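Local coordinates for protein glutathione S-transferase domain (Xanthobacter autotrophicus, PDB 4HZ2) that binds glutathione and probably acts as a transferase that conjugates this thiol to other molecules, at residues Ile91-Ala96 and Pro100-Pro105. Residues are numbered along the deposited sequence; the frame is centred on the assembly and turned at random.
Sequences ILLHFA and PWLPPP
L102 folds back on L93 and A96 where the linker of a glutathione S-transferase leaves helix 88-96, the last helix of the thioredoxin-like N-terminal domain, for the all-helical C-terminal domain. The contact is purely apolar between side chains. A96 directs its methyl toward the linker, and its small size lets the chain come close: CB lies 3.8 Å from L102 CB and 3.9 Å from W101 CB. L102 sets CG anti to its backbone N (chi1 -173°), which carries both methyls back along the helix to the previous turn. There L93, whose CB points away, bends its end back with CG anti to its carbonyl carbon (chi1 -74°), and CD2 meets L102 CD1 at 3.7 Å. A forked side chain suits L93, since it can meet several surfaces at once: L102, I178 and L116 of the C-terminal domain, and H113 of the second subunit. W101 touches A96 through CB alone; the end of its side chain leads away, and the side chain as a whole packs on L43 of the N-terminal domain and L181 of the C-terminal one, a span that suits a large residue. A96 O accepts a hydrogen bond from T99 OG1 and lies 3.5 Å from L102 CB, while L102 CD2 rests 3.8 Å from L93 O.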
# COMPACT_ATOMS: atom_id res chain seq x y z
N ILE B 91 2.21 10.88 2.31
CA ILE B 91 2.13 12.19 3.00
C ILE B 91 2.61 12.04 4.46
O ILE B 91 3.34 12.89 5.00
CB ILE B 91 0.70 12.75 2.93
CG1 ILE B 91 0.40 13.15 1.48
CG2 ILE B 91 0.51 13.95 3.87
CD1 ILE B 91 -1.08 13.29 1.16
N LEU B 92 2.25 10.93 5.12
CA LEU B 92 2.77 10.70 6.46
C LEU B 92 4.29 10.62 6.45
O LEU B 92 4.94 11.22 7.29
CB LEU B 92 2.24 9.38 7.04
CG LEU B 92 0.77 9.29 7.53
CD1 LEU B 92 0.32 7.85 7.88
CD2 LEU B 92 0.49 10.30 8.68
N LEU B 93 4.84 9.86 5.51
CA LEU B 93 6.30 9.73 5.40
C LEU B 93 6.97 11.05 5.07
O LEU B 93 8.08 11.30 5.51
CB LEU B 93 6.67 8.68 4.34
CG LEU B 93 6.44 7.22 4.75
CD1 LEU B 93 6.39 6.34 3.50
CD2 LEU B 93 7.59 6.79 5.68
N HIS B 94 6.29 11.90 4.31
CA HIS B 94 6.96 13.11 3.84
C HIS B 94 7.15 14.11 4.98
O HIS B 94 8.25 14.70 5.17
CB HIS B 94 6.11 13.76 2.73
CG HIS B 94 6.70 15.03 2.21
ND1 HIS B 94 7.66 15.04 1.22
CD2 HIS B 94 6.50 16.33 2.57
CE1 HIS B 94 8.00 16.30 0.96
NE2 HIS B 94 7.33 17.10 1.78
N PHE B 95 6.05 14.35 5.70
CA PHE B 95 6.07 15.31 6.82
C PHE B 95 6.66 14.79 8.13
O PHE B 95 7.08 15.59 8.96
CB PHE B 95 4.69 15.91 7.03
CG PHE B 95 4.27 16.77 5.87
CD1 PHE B 95 3.41 16.25 4.91
CD2 PHE B 95 4.80 18.05 5.70
CE1 PHE B 95 3.04 17.00 3.81
CE2 PHE B 95 4.43 18.82 4.60
CZ PHE B 95 3.52 18.30 3.66
N ALA B 96 6.68 13.47 8.33
CA ALA B 96 7.23 12.95 9.57
C ALA B 96 8.75 12.84 9.53
O ALA B 96 9.40 12.70 10.57
CB ALA B 96 6.61 11.63 9.89
N PRO B 100 10.34 12.77 15.60
CA PRO B 100 10.26 11.50 16.32
C PRO B 100 9.14 10.60 15.80
O PRO B 100 9.03 9.43 16.21
CB PRO B 100 9.96 11.91 17.77
CG PRO B 100 10.33 13.37 17.87
CD PRO B 100 10.23 13.95 16.49
N TRP B 101 8.29 11.11 14.89
CA TRP B 101 7.22 10.24 14.35
C TRP B 101 7.75 9.25 13.29
O TRP B 101 7.02 8.34 12.86
CB TRP B 101 6.07 11.07 13.74
CG TRP B 101 5.27 11.71 14.82
CD1 TRP B 101 5.39 13.00 15.32
CD2 TRP B 101 4.25 11.08 15.58
NE1 TRP B 101 4.49 13.18 16.34
CE2 TRP B 101 3.78 12.02 16.53
CE3 TRP B 101 3.67 9.80 15.55
CZ2 TRP B 101 2.76 11.73 17.43
CZ3 TRP B 101 2.66 9.51 16.44
CH2 TRP B 101 2.21 10.47 17.37
N LEU B 102 8.99 9.47 12.81
CA LEU B 102 9.55 8.58 11.80
C LEU B 102 11.00 8.21 12.13
O LEU B 102 11.88 9.08 12.07
CB LEU B 102 9.50 9.20 10.41
CG LEU B 102 9.91 8.29 9.25
CD1 LEU B 102 9.04 7.02 9.13
CD2 LEU B 102 9.89 9.05 7.93
N PRO B 103 11.25 6.94 12.48
CA PRO B 103 12.63 6.54 12.75
C PRO B 103 13.50 6.72 11.51
O PRO B 103 12.99 6.66 10.39
CB PRO B 103 12.53 5.03 13.10
CG PRO B 103 11.11 4.80 13.42
CD PRO B 103 10.29 5.84 12.70
N PRO B 104 14.81 6.81 11.70
CA PRO B 104 15.73 6.87 10.57
C PRO B 104 15.84 5.50 9.90
O PRO B 104 15.41 4.48 10.46
CB PRO B 104 17.06 7.23 11.23
CG PRO B 104 16.97 6.61 12.60
CD PRO B 104 15.51 6.74 13.00
N PRO B 105 16.39 5.47 8.69
CA PRO B 105 16.56 4.18 8.01
C PRO B 105 17.23 3.16 8.91
O PRO B 105 18.12 3.49 9.71
CB PRO B 105 17.41 4.55 6.79
CG PRO B 105 16.98 5.96 6.48
CD PRO B 105 16.80 6.61 7.83